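Local coordinates for YycN protein (Bacillus subtilis, PDB 1ON0) that probably transfers acyl groups, as expected for a homodimeric member of the GNAT acetyltransferase family, although its substrate is not known, at residues T18-H23 with Q45-L50; E26-V29 with T33-P36; P58-W63 with F90-G95; G74-H79 with A111-A116; L127-F130 with A136-L139. One frame throughout, in Å; residues are numbered along the deposited sequence.

Contact 1: residues T18-H23 with Q45-L50; sequences TYTTKH and QVFTDL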
# COMPACT_ATOMS: atom_id res chain seq x y z
N THR B 18 5.94 14.39 -24.02
CA THR B 18 4.56 14.62 -24.43
C THR B 18 3.64 14.50 -23.23
O THR B 18 2.68 15.25 -23.09
CB THR B 18 4.12 13.59 -25.48
OG1 THR B 18 4.95 13.73 -26.65
CG2 THR B 18 2.67 13.78 -25.86
N TYR B 19 3.93 13.54 -22.36
CA TYR B 19 3.12 13.33 -21.17
C TYR B 19 3.26 14.53 -20.23
O TYR B 19 2.30 15.26 -20.01
CB TYR B 19 3.57 12.04 -20.48
CG TYR B 19 2.86 11.68 -19.19
CD1 TYR B 19 3.09 12.39 -18.01
CD2 TYR B 19 2.00 10.58 -19.14
CE1 TYR B 19 2.49 12.01 -16.81
CE2 TYR B 19 1.40 10.18 -17.94
CZ TYR B 19 1.65 10.90 -16.79
OH TYR B 19 1.06 10.49 -15.61
N THR B 20 4.46 14.74 -19.71
CA THR B 20 4.70 15.83 -18.77
C THR B 20 4.25 17.20 -19.29
O THR B 20 3.58 17.95 -18.58
CB THR B 20 6.20 15.91 -18.34
OG1 THR B 20 6.36 17.01 -17.44
CG2 THR B 20 7.11 16.11 -19.54
N THR B 21 4.62 17.51 -20.52
CA THR B 21 4.25 18.79 -21.11
C THR B 21 2.74 19.03 -21.08
O THR B 21 2.27 20.09 -20.66
CB THR B 21 4.72 18.90 -22.58
OG1 THR B 21 6.15 18.87 -22.63
CG2 THR B 21 4.26 20.21 -23.20
N LYS B 22 1.98 18.04 -21.53
CA LYS B 22 0.53 18.16 -21.55
C LYS B 22 -0.01 18.28 -20.13
O LYS B 22 -0.97 19.00 -19.85
CB LYS B 22 -0.08 16.94 -22.24
CG LYS B 22 -1.59 16.88 -22.20
CD LYS B 22 -2.09 15.54 -22.72
CE LYS B 22 -1.49 14.37 -21.95
NZ LYS B 22 -2.04 13.09 -22.47
N HIS B 23 0.63 17.56 -19.22
CA HIS B 23 0.23 17.58 -17.83
C HIS B 23 0.52 18.92 -17.16
O HIS B 23 -0.29 19.44 -16.38
CB HIS B 23 0.95 16.44 -17.09
CG HIS B 23 0.55 16.31 -15.67
ND1 HIS B 23 -0.68 15.81 -15.28
CD2 HIS B 23 1.18 16.68 -14.53
CE1 HIS B 23 -0.79 15.89 -13.97
NE2 HIS B 23 0.33 16.42 -13.49
N GLN B 45 7.43 25.17 -24.54
CA GLN B 45 8.54 26.11 -24.46
C GLN B 45 9.34 25.96 -23.18
O GLN B 45 10.57 25.89 -23.21
CB GLN B 45 8.03 27.55 -24.58
CG GLN B 45 7.62 27.96 -25.99
CD GLN B 45 8.81 28.23 -26.90
OE1 GLN B 45 8.66 28.31 -28.12
NE2 GLN B 45 9.99 28.40 -26.31
N VAL B 46 8.64 25.93 -22.05
CA VAL B 46 9.29 25.76 -20.76
C VAL B 46 10.17 24.51 -20.78
O VAL B 46 11.34 24.57 -20.46
CB VAL B 46 8.26 25.60 -19.62
CG1 VAL B 46 8.98 25.21 -18.34
CG2 VAL B 46 7.47 26.89 -19.42
N PHE B 47 9.58 23.38 -21.15
CA PHE B 47 10.32 22.12 -21.18
C PHE B 47 11.38 22.08 -22.26
O PHE B 47 12.38 21.38 -22.14
CB PHE B 47 9.37 20.93 -21.34
CG PHE B 47 8.56 20.65 -20.11
CD1 PHE B 47 9.10 19.97 -19.04
CD2 PHE B 47 7.27 21.15 -20.00
CE1 PHE B 47 8.37 19.80 -17.87
CE2 PHE B 47 6.54 20.99 -18.83
CZ PHE B 47 7.10 20.31 -17.76
N THR B 48 11.17 22.84 -23.33
CA THR B 48 12.15 22.86 -24.40
C THR B 48 13.34 23.70 -23.97
O THR B 48 14.49 23.31 -24.16
CB THR B 48 11.56 23.44 -25.69
OG1 THR B 48 10.53 22.57 -26.18
CG2 THR B 48 12.64 23.58 -26.75
N ASP B 49 13.08 24.85 -23.36
CA ASP B 49 14.16 25.71 -22.91
C ASP B 49 14.93 25.06 -21.77
O ASP B 49 16.14 25.24 -21.64
CB ASP B 49 13.62 27.07 -22.46
CG ASP B 49 12.74 27.70 -23.52
OD1 ASP B 49 12.93 27.39 -24.71
OD2 ASP B 49 11.86 28.52 -23.15
N LEU B 50 14.21 24.29 -20.95
CA LEU B 50 14.82 23.59 -19.82
C LEU B 50 15.61 22.40 -20.29
O LEU B 50 16.60 22.03 -19.67
CB LEU B 50 13.73 23.12 -18.85
CG LEU B 50 13.37 24.11 -17.75
CD1 LEU B 50 12.22 23.56 -16.91
CD2 LEU B 50 14.60 24.36 -16.89
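Phe47 of helix 36-50 lays its ring against two threonines of helix 10-31. This is the buried meeting of the first two helices of a GNAT fold. The closest pair of CA atoms, Thr21 and Phe47, is 6.9 Å apart, and one ring spans the gap between the helices.

The phenyl group leaves its backbone with CG anti to the carbonyl carbon (chi1 -71°), which carries the ring across to Thr20 and Thr21. Thr20 touches the far end: its OG1 is 3.4 Å from Phe47 CZ. CG2 of Thr20 lies over one face of the ring, 4.2 Å above the plane and near the rim. The hydroxyl is trans to the backbone N of Thr20 (chi1 179°), and it also has a weak hydrogen bond to Asp93 OD2. Thr21 meets the near end. Its OG1 is 3.7 Å from Phe47 CD2 and approaches obliquely. That hydroxyl is hydrogen-bonded to Leu17 O in its own helix, so its polar need is met there and the phenyl ring supplies only van der Waals contact. An alanine in place of Phe47 would probably leave a gap between the helices and take the packing partner from both threonines.

Beside the ring there is a hydrogen bond between Thr21 O and Ser43 OG of helix 36-50. Tyr24 of helix 10-31 meets Phe47 edge-to-face. On another side of helix 10-31, Tyr19 packs on Trp75 of strand 72-79, and its OH is hydrogen-bonded to Glu98 OE2 of the second subunit.

Contact 2: residues E26-V29 with T33-P36; sequences EEKV and TWLP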
# COMPACT_ATOMS: atom_id res chain seq x y z
N GLU B 26 -1.97 21.57 -17.92
CA GLU B 26 -3.18 21.34 -17.15
C GLU B 26 -2.99 21.86 -15.72
O GLU B 26 -3.91 22.41 -15.12
CB GLU B 26 -3.50 19.84 -17.18
CG GLU B 26 -4.66 19.36 -16.33
CD GLU B 26 -4.68 17.82 -16.22
OE1 GLU B 26 -4.62 17.15 -17.28
OE2 GLU B 26 -4.76 17.29 -15.08
N GLU B 27 -1.78 21.71 -15.19
CA GLU B 27 -1.49 22.17 -13.84
C GLU B 27 -1.46 23.69 -13.79
O GLU B 27 -1.94 24.31 -12.84
CB GLU B 27 -0.15 21.62 -13.36
CG GLU B 27 -0.07 20.11 -13.22
CD GLU B 27 -0.70 19.61 -11.94
OE1 GLU B 27 -0.11 18.69 -11.33
OE2 GLU B 27 -1.77 20.12 -11.55
N LYS B 28 -0.87 24.30 -14.80
CA LYS B 28 -0.79 25.74 -14.82
C LYS B 28 -2.17 26.37 -14.95
O LYS B 28 -2.44 27.41 -14.35
CB LYS B 28 0.14 26.19 -15.94
CG LYS B 28 1.61 26.02 -15.57
CD LYS B 28 1.96 27.02 -14.48
CE LYS B 28 3.40 26.94 -14.08
NZ LYS B 28 3.77 28.11 -13.25
N VAL B 29 -3.05 25.73 -15.73
CA VAL B 29 -4.41 26.25 -15.89
C VAL B 29 -5.17 26.09 -14.58
O VAL B 29 -5.88 27.00 -14.16
CB VAL B 29 -5.18 25.51 -16.98
CG1 VAL B 29 -6.64 25.96 -16.96
CG2 VAL B 29 -4.57 25.79 -18.33
N THR B 33 -2.66 30.07 -13.33
CA THR B 33 -1.49 30.77 -13.87
C THR B 33 -1.59 31.03 -15.37
O THR B 33 -1.39 32.16 -15.82
CB THR B 33 -0.19 29.98 -13.57
OG1 THR B 33 -0.12 29.72 -12.16
CG2 THR B 33 1.03 30.79 -13.99
N TRP B 34 -1.88 29.99 -16.15
CA TRP B 34 -1.99 30.16 -17.59
C TRP B 34 -3.39 29.90 -18.08
O TRP B 34 -4.08 29.03 -17.57
CB TRP B 34 -1.06 29.21 -18.35
CG TRP B 34 0.40 29.38 -18.07
CD1 TRP B 34 1.03 30.50 -17.59
CD2 TRP B 34 1.43 28.43 -18.32
NE1 TRP B 34 2.38 30.30 -17.54
CE2 TRP B 34 2.66 29.03 -17.99
CE3 TRP B 34 1.43 27.11 -18.81
CZ2 TRP B 34 3.88 28.37 -18.12
CZ3 TRP B 34 2.64 26.45 -18.95
CH2 TRP B 34 3.85 27.09 -18.61
N LEU B 35 -3.80 30.67 -19.08
CA LEU B 35 -5.13 30.52 -19.68
C LEU B 35 -5.10 29.27 -20.55
O LEU B 35 -4.09 28.96 -21.18
CB LEU B 35 -5.45 31.72 -20.58
CG LEU B 35 -5.32 33.11 -19.94
CD1 LEU B 35 -5.33 34.17 -21.03
CD2 LEU B 35 -6.47 33.31 -18.97
N PRO B 36 -6.20 28.52 -20.58
CA PRO B 36 -6.33 27.29 -21.37
C PRO B 36 -5.75 27.41 -22.79
O PRO B 36 -4.93 26.59 -23.21
CB PRO B 36 -7.83 27.06 -21.38
CG PRO B 36 -8.24 27.51 -20.02
CD PRO B 36 -7.44 28.80 -19.83
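Lys28 and Trp34 meet at the turn between helices 10-31 and 36-50, the first two helices of the GNAT fold. The tight part is the indole on the lysine stem. Lys28 CB is 3.3 Å from Trp34 CE3. Lys28 CG sits over the ring in a CH-pi contact, 3.5 Å from the centroid of the six-membered ring and 16° off its normal. The chain bends at chi2 (-69°), which carries CD off the indole to Thr33 CB. The other side of this stem touches Phe130.

The backbone is fixed here too. Lys28 O accepts a fairly straight hydrogen bond from Trp34 N (165° at the hydrogen), with the donor well above the carbonyl plane. A weak bond from Thr33 N reaches the same oxygen. A serine in place of Trp34 would probably strip the lysine stem of its flat cover and take from Leu42 and Val46 of helix 36-50 the indole they pack on.

The solvent side is looser. Thr33 and Pro36 are exposed. Lys28 NZ lies 5.3 Å from the centroid of the five-membered ring of Trp34, at most a weak cation-pi attraction.

Val29 lies toward Gln134 of the second subunit and touches it. Val29 CG1 packs on Pro36 CG at 3.8 Å. Next to this pair, Val29 CA points its hydrogen at Trp34 O, with a carbon-oxygen distance of 3.3 Å.

Contact 3: residues P58-W63 with F90-G95; sequences PHHHLW and FIYDFG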
# COMPACT_ATOMS: atom_id res chain seq x y z
N PRO B 58 23.20 18.52 -20.28
CA PRO B 58 24.06 18.27 -19.12
C PRO B 58 23.49 18.66 -17.76
O PRO B 58 22.78 19.65 -17.64
CB PRO B 58 25.33 19.05 -19.48
CG PRO B 58 24.83 20.17 -20.34
CD PRO B 58 23.84 19.46 -21.22
N HIS B 59 23.82 17.84 -16.76
CA HIS B 59 23.40 18.03 -15.38
C HIS B 59 21.98 17.56 -15.07
O HIS B 59 21.58 17.44 -13.90
CB HIS B 59 23.56 19.49 -14.97
CG HIS B 59 24.96 20.00 -15.09
ND1 HIS B 59 26.06 19.23 -14.77
CD2 HIS B 59 25.45 21.19 -15.51
CE1 HIS B 59 27.16 19.92 -14.99
NE2 HIS B 59 26.81 21.11 -15.43
N HIS B 60 21.21 17.30 -16.11
CA HIS B 60 19.85 16.81 -15.94
C HIS B 60 19.88 15.31 -15.87
O HIS B 60 20.64 14.66 -16.58
CB HIS B 60 18.97 17.27 -17.09
CG HIS B 60 18.49 18.68 -16.95
ND1 HIS B 60 17.33 19.00 -16.28
CD2 HIS B 60 19.05 19.85 -17.34
CE1 HIS B 60 17.20 20.32 -16.26
NE2 HIS B 60 18.23 20.85 -16.88
N HIS B 61 19.05 14.76 -15.01
CA HIS B 61 18.99 13.32 -14.88
C HIS B 61 17.54 12.90 -14.84
O HIS B 61 16.82 13.15 -13.86
CB HIS B 61 19.70 12.87 -13.61
CG HIS B 61 21.11 13.38 -13.47
ND1 HIS B 61 21.41 14.62 -12.93
CD2 HIS B 61 22.30 12.81 -13.76
CE1 HIS B 61 22.72 14.77 -12.88
NE2 HIS B 61 23.28 13.69 -13.37
N LEU B 62 17.08 12.30 -15.93
CA LEU B 62 15.71 11.84 -15.99
C LEU B 62 15.78 10.32 -15.87
O LEU B 62 16.52 9.66 -16.61
CB LEU B 62 15.04 12.29 -17.30
CG LEU B 62 14.79 13.81 -17.44
CD1 LEU B 62 16.10 14.52 -17.82
CD2 LEU B 62 13.74 14.07 -18.51
N TRP B 63 15.05 9.79 -14.91
CA TRP B 63 15.01 8.36 -14.61
C TRP B 63 13.60 7.79 -14.71
O TRP B 63 12.62 8.49 -14.46
CB TRP B 63 15.49 8.10 -13.17
CG TRP B 63 16.94 8.39 -12.88
CD1 TRP B 63 18.01 7.69 -13.35
CD2 TRP B 63 17.46 9.41 -12.03
NE1 TRP B 63 19.17 8.22 -12.84
CE2 TRP B 63 18.87 9.27 -12.02
CE3 TRP B 63 16.88 10.43 -11.26
CZ2 TRP B 63 19.71 10.11 -11.29
CZ3 TRP B 63 17.72 11.27 -10.52
CH2 TRP B 63 19.11 11.10 -10.54
N PHE B 90 17.50 20.36 -8.01
CA PHE B 90 16.08 20.63 -8.12
C PHE B 90 15.35 19.47 -8.75
O PHE B 90 15.84 18.85 -9.70
CB PHE B 90 15.84 21.90 -8.94
CG PHE B 90 14.39 22.36 -8.95
CD1 PHE B 90 13.59 22.16 -10.06
CD2 PHE B 90 13.86 23.01 -7.85
CE1 PHE B 90 12.27 22.62 -10.10
CE2 PHE B 90 12.54 23.47 -7.87
CZ PHE B 90 11.75 23.27 -9.00
N ILE B 91 14.17 19.19 -8.22
CA ILE B 91 13.33 18.13 -8.74
C ILE B 91 12.32 18.74 -9.70
O ILE B 91 11.26 19.22 -9.28
CB ILE B 91 12.59 17.42 -7.60
CG1 ILE B 91 13.61 16.78 -6.64
CG2 ILE B 91 11.67 16.34 -8.17
CD1 ILE B 91 13.03 16.32 -5.34
N TYR B 92 12.64 18.74 -10.98
CA TYR B 92 11.73 19.30 -11.97
C TYR B 92 10.47 18.46 -12.08
O TYR B 92 9.40 18.99 -12.31
CB TYR B 92 12.41 19.41 -13.35
CG TYR B 92 13.19 20.70 -13.54
CD1 TYR B 92 12.53 21.92 -13.57
CD2 TYR B 92 14.58 20.70 -13.58
CE1 TYR B 92 13.24 23.12 -13.61
CE2 TYR B 92 15.29 21.89 -13.63
CZ TYR B 92 14.62 23.10 -13.63
OH TYR B 92 15.30 24.30 -13.58
N ASP B 93 10.57 17.16 -11.87
CA ASP B 93 9.37 16.36 -12.02
C ASP B 93 9.46 15.01 -11.34
O ASP B 93 10.51 14.37 -11.33
CB ASP B 93 9.08 16.21 -13.52
CG ASP B 93 7.67 15.71 -13.83
OD1 ASP B 93 6.75 15.98 -13.04
OD2 ASP B 93 7.49 15.06 -14.87
N PHE B 94 8.35 14.60 -10.75
CA PHE B 94 8.26 13.34 -10.05
C PHE B 94 6.81 12.91 -9.88
O PHE B 94 5.94 13.70 -9.49
CB PHE B 94 8.90 13.45 -8.67
CG PHE B 94 8.42 12.41 -7.72
CD1 PHE B 94 8.83 11.09 -7.85
CD2 PHE B 94 7.51 12.73 -6.71
CE1 PHE B 94 8.36 10.10 -6.99
CE2 PHE B 94 7.02 11.76 -5.83
CZ PHE B 94 7.44 10.44 -5.98
N GLY B 95 6.56 11.64 -10.15
CA GLY B 95 5.21 11.16 -10.02
C GLY B 95 5.15 9.74 -10.53
O GLY B 95 6.11 9.24 -11.11
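His60 and Tyr92 meet across a strand that separates them in the sheet. His60 CE1 is 3.6 Å from Tyr92 CE2. The tyrosine atom comes at the edge of the imidazole, near its plane. The two rings lie at 29° to each other with centroids 5.6 Å apart, so they are offset and hardly overlap.

Along strand 88-96, Phe90 comes first. Its CD1 sits 3.5 Å above the centre of one Tyr92 face, which limits how that ring can turn. Ile91 points to the other side of the sheet, where it packs on Leu113 of helix 105-119. Tyr92 then makes the contact itself. Its CG is anti to the carbonyl carbon (chi1 -86°), which sends the ring toward His60, and the ring also meets Trp77. Asp93 follows and faces Trp77 as well. Two successive residues opposite one form a classic beta bulge, a feature often found in this strand of GNAT enzymes. Asp93 OD2 is hydrogen-bonded to Tyr16 OH. Phe94 packs on Ala109 and Leu110 of helix 105-119, and Gly95 pairs through its backbone with Trp75.

The imidazole has a firmer partner than Tyr92: its ND1 is hydrogen-bonded to Trp77 NE1. Trp77 belongs to strand 72-79, which lies between the two segments in the sheet. This strand pairs with strand 60-66 on one flank and strand 88-96 on the other, while helix 105-119 packs on Ile91 and Phe94.

Contact 4: residues G74-H79 with A111-A116; sequences GWLWIH and AALDQA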
# COMPACT_ATOMS: atom_id res chain seq x y z
N GLY B 74 6.75 4.96 -12.43
CA GLY B 74 6.77 6.39 -12.68
C GLY B 74 8.02 6.99 -13.33
O GLY B 74 8.74 6.33 -14.07
N TRP B 75 8.26 8.26 -13.03
CA TRP B 75 9.37 9.02 -13.59
C TRP B 75 9.98 9.92 -12.51
O TRP B 75 9.34 10.23 -11.51
CB TRP B 75 8.82 9.90 -14.72
CG TRP B 75 7.74 10.83 -14.22
CD1 TRP B 75 7.91 12.09 -13.69
CD2 TRP B 75 6.33 10.56 -14.14
NE1 TRP B 75 6.71 12.61 -13.29
CE2 TRP B 75 5.72 11.70 -13.55
CE3 TRP B 75 5.52 9.47 -14.50
CZ2 TRP B 75 4.33 11.77 -13.32
CZ3 TRP B 75 4.14 9.55 -14.27
CH2 TRP B 75 3.56 10.69 -13.68
N LEU B 76 11.21 10.34 -12.73
CA LEU B 76 11.89 11.21 -11.78
C LEU B 76 12.88 12.02 -12.58
O LEU B 76 13.71 11.47 -13.29
CB LEU B 76 12.63 10.36 -10.75
CG LEU B 76 12.97 10.96 -9.38
CD1 LEU B 76 14.33 10.44 -8.98
CD2 LEU B 76 12.96 12.49 -9.41
N TRP B 77 12.80 13.34 -12.48
CA TRP B 77 13.72 14.19 -13.20
C TRP B 77 14.30 15.23 -12.27
O TRP B 77 13.57 16.05 -11.73
CB TRP B 77 12.98 14.85 -14.38
CG TRP B 77 13.67 16.03 -15.00
CD1 TRP B 77 14.99 16.38 -14.87
CD2 TRP B 77 13.09 17.01 -15.86
NE1 TRP B 77 15.26 17.50 -15.59
CE2 TRP B 77 14.11 17.92 -16.21
CE3 TRP B 77 11.79 17.21 -16.37
CZ2 TRP B 77 13.88 19.02 -17.06
CZ3 TRP B 77 11.57 18.31 -17.22
CH2 TRP B 77 12.61 19.20 -17.55
N ILE B 78 15.62 15.18 -12.07
CA ILE B 78 16.25 16.16 -11.20
C ILE B 78 17.37 16.89 -11.93
O ILE B 78 17.92 16.39 -12.91
CB ILE B 78 16.86 15.54 -9.92
CG1 ILE B 78 18.15 14.81 -10.23
CG2 ILE B 78 15.85 14.61 -9.28
CD1 ILE B 78 18.86 14.29 -8.99
N HIS B 79 17.68 18.07 -11.43
CA HIS B 79 18.74 18.90 -12.00
C HIS B 79 19.76 19.16 -10.91
O HIS B 79 19.38 19.46 -9.78
CB HIS B 79 18.17 20.24 -12.44
CG HIS B 79 19.21 21.24 -12.85
ND1 HIS B 79 20.04 21.05 -13.92
CD2 HIS B 79 19.51 22.46 -12.34
CE1 HIS B 79 20.82 22.11 -14.07
NE2 HIS B 79 20.52 22.98 -13.12
N ALA B 111 12.32 7.71 -1.38
CA ALA B 111 13.47 7.26 -0.59
C ALA B 111 14.59 6.78 -1.54
O ALA B 111 15.75 6.80 -1.18
CB ALA B 111 13.08 6.14 0.37
N ALA B 112 14.25 6.34 -2.74
CA ALA B 112 15.28 5.92 -3.67
C ALA B 112 15.90 7.21 -4.23
O ALA B 112 17.05 7.21 -4.67
CB ALA B 112 14.73 5.07 -4.79
N LEU B 113 15.13 8.30 -4.19
CA LEU B 113 15.62 9.59 -4.67
C LEU B 113 16.74 10.03 -3.74
O LEU B 113 17.84 10.32 -4.20
CB LEU B 113 14.51 10.65 -4.63
CG LEU B 113 14.69 11.95 -5.43
CD1 LEU B 113 13.88 13.01 -4.74
CD2 LEU B 113 16.14 12.40 -5.54
N ASP B 114 16.47 10.07 -2.44
CA ASP B 114 17.47 10.48 -1.48
C ASP B 114 18.72 9.64 -1.58
O ASP B 114 19.84 10.16 -1.56
CB ASP B 114 16.95 10.36 -0.05
CG ASP B 114 15.81 11.28 0.22
OD1 ASP B 114 15.56 12.16 -0.63
OD2 ASP B 114 15.17 11.14 1.28
N GLN B 115 18.53 8.34 -1.66
CA GLN B 115 19.65 7.41 -1.75
C GLN B 115 20.51 7.75 -2.97
O GLN B 115 21.73 7.80 -2.88
CB GLN B 115 19.14 5.98 -1.89
CG GLN B 115 20.25 4.96 -2.00
CD GLN B 115 20.99 4.78 -0.69
OE1 GLN B 115 22.04 4.14 -0.64
NE2 GLN B 115 20.43 5.32 0.39
N ALA B 116 19.85 8.00 -4.10
CA ALA B 116 20.55 8.33 -5.32
C ALA B 116 21.26 9.69 -5.23
O ALA B 116 22.44 9.80 -5.57
CB ALA B 116 19.58 8.31 -6.50
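Leu113 rests its branched end on Leu76 and Ile78, two side chains on the same face of strand 72-79. Leu113 CG is 3.9 Å from Leu76 CD1, and these two side chains cross at about a right angle. The second touch is looser, with Leu113 CD2 4.4 Å from Ile78 CG2.

The helix stands well off the strand. The CA atoms of Leu76 and Leu113 are 8.2 Å apart, so side chains fill the space between them. Leu113 reaches across because its CG is trans to the backbone N (chi1 -164°), which brings the end nearer than the CB bond alone would. Leu76 has chi2 at -143°, away from a staggered value, so its methyls are either somewhat strained or less surely placed at this resolution.

Alternation along the strand sorts its residues. Leu76 and Ile78 face helix 105-119, whereas Trp75 and Trp77 lie on the other face, toward helices 10-31 and 36-50. This is the usual sandwich of a GNAT fold, with helices on both faces of one sheet. Leu5 of the edge strand 4-7 packs on Leu76, Ala112 and Ala116. Ile91 adds to the cover of Leu113, and Met120 and Ile122 reach Ile78.

The contact is made of methyl and methine groups alone. It has no directional bond to set an exact angle, so the helix is held here by shape and by burial of apolar surface.

Contact 5: residues L127-F130 with A136-L139; sequences LHVF and ARKL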
# COMPACT_ATOMS: atom_id res chain seq x y z
N LEU B 127 12.25 21.50 -4.74
CA LEU B 127 11.20 21.20 -5.70
C LEU B 127 10.02 22.18 -5.67
O LEU B 127 9.87 22.95 -4.71
CB LEU B 127 10.67 19.78 -5.46
CG LEU B 127 9.89 19.55 -4.15
CD1 LEU B 127 8.53 20.22 -4.22
CD2 LEU B 127 9.70 18.05 -3.94
N HIS B 128 9.18 22.12 -6.70
CA HIS B 128 7.99 22.97 -6.77
C HIS B 128 6.75 22.09 -6.81
O HIS B 128 6.72 21.06 -7.48
CB HIS B 128 8.03 23.85 -8.03
CG HIS B 128 6.70 24.44 -8.40
ND1 HIS B 128 5.65 23.69 -8.87
CD2 HIS B 128 6.25 25.73 -8.35
CE1 HIS B 128 4.61 24.48 -9.09
NE2 HIS B 128 4.95 25.72 -8.79
N VAL B 129 5.73 22.50 -6.07
CA VAL B 129 4.48 21.76 -6.03
C VAL B 129 3.34 22.78 -6.09
O VAL B 129 3.36 23.77 -5.37
CB VAL B 129 4.40 20.90 -4.73
CG1 VAL B 129 4.35 21.80 -3.51
CG2 VAL B 129 3.19 20.00 -4.78
N PHE B 130 2.38 22.53 -6.98
CA PHE B 130 1.23 23.41 -7.11
C PHE B 130 0.40 23.34 -5.85
O PHE B 130 0.12 22.25 -5.34
CB PHE B 130 0.35 23.02 -8.31
CG PHE B 130 1.01 23.20 -9.64
CD1 PHE B 130 1.66 22.14 -10.26
CD2 PHE B 130 1.03 24.46 -10.24
CE1 PHE B 130 2.30 22.32 -11.48
CE2 PHE B 130 1.67 24.66 -11.46
CZ PHE B 130 2.32 23.58 -12.08
N ALA B 136 0.21 15.62 -2.97
CA ALA B 136 1.65 15.67 -3.18
C ALA B 136 2.32 16.44 -2.04
O ALA B 136 3.32 15.99 -1.48
CB ALA B 136 1.98 16.32 -4.52
N ARG B 137 1.76 17.59 -1.69
CA ARG B 137 2.34 18.39 -0.62
C ARG B 137 2.43 17.58 0.66
O ARG B 137 3.45 17.60 1.31
CB ARG B 137 1.51 19.65 -0.39
CG ARG B 137 1.57 20.62 -1.54
CD ARG B 137 0.54 21.72 -1.38
NE ARG B 137 0.88 22.63 -0.31
CZ ARG B 137 0.09 23.61 0.11
NH1 ARG B 137 -1.09 23.81 -0.46
NH2 ARG B 137 0.49 24.40 1.10
N LYS B 138 1.38 16.85 1.00
CA LYS B 138 1.43 16.06 2.22
C LYS B 138 2.49 14.98 2.15
O LYS B 138 3.19 14.73 3.11
CB LYS B 138 0.07 15.44 2.55
CG LYS B 138 -0.73 16.27 3.51
CD LYS B 138 -1.78 15.44 4.24
CE LYS B 138 -2.40 16.21 5.41
NZ LYS B 138 -3.17 17.43 4.99
N LEU B 139 2.61 14.36 0.99
CA LEU B 139 3.60 13.31 0.79
C LEU B 139 4.99 13.92 0.99
O LEU B 139 5.81 13.37 1.73
CB LEU B 139 3.44 12.70 -0.60
CG LEU B 139 4.37 11.60 -1.12
CD1 LEU B 139 5.71 12.21 -1.45
CD2 LEU B 139 4.53 10.48 -0.08
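Arg137 lays the aliphatic part of its chain on Val129, and the rest runs on along the loop that follows strand 124-127. CB only leads the chain out from helix 134-142. CG makes the real touch. It sits against both methyls of the valine, 3.6 Å from Val129 CG1 and 3.7 Å from Val129 CG2. CD comes next and passes 4.0 Å from Phe130 O, a van der Waals approach. At chi3 (70°) the chain bends, and NE turns the guanidinium group away from the valine. At the tip, NH1 is hydrogen-bonded to Ala131 O, and NH2 forms a salt bridge with Glu147 OE1. The two nitrogens thus grip different partners, which fixes the rotation of the flat group and is likely to keep its charge well compensated.

Val129 crosses the arginine stem at about a right angle. Its CG1 occupies the crowded position between the backbone N and the carbonyl carbon (chi1 65°). With CG2 anti to the backbone N, the two methyls straddle Arg137 CG. CG2 also reaches the helix one residue earlier, 3.9 Å from Ala136 CB. The Phe130 side chain leaves in the other direction, and His128 CE1 lies 3.6 Å above the centre of its ring.

Helix 134-142 thus packs back on the loop leading into it. Tyr140, one turn on from Arg137, touches Val129 and Leu127. Leu139 touches Lys107 and Leu110 of helix 105-119. On the far side, Phe130 rests on Glu27, Lys28 and Ala31 of helix 10-31.

In the fold
Contacts 3 and 4 share the sheet and are closest, with centres about 7 Å apart. Contact 1 covers the sheet face opposite contact 4, and their centres are about 19 Å apart. The two meet where Phe47 CD1 lies 3.5 Å from Trp77 CZ3. Contact 2 extends contact 1 along helix 10-31, and Val46 CG2 touches Trp34 CH2 at 3.7 Å. Contact 5 reaches contact 2 through Phe130 and contact 3 through Leu127, whose CB is 3.7 Å from Ile91 CB. No ligand marks an active site. In GNAT relatives the acyl-CoA lies between strands matching 88-96 and 124-127, so contacts 3 and 5, which hold parts of these strands or the loop after, probably lie near it.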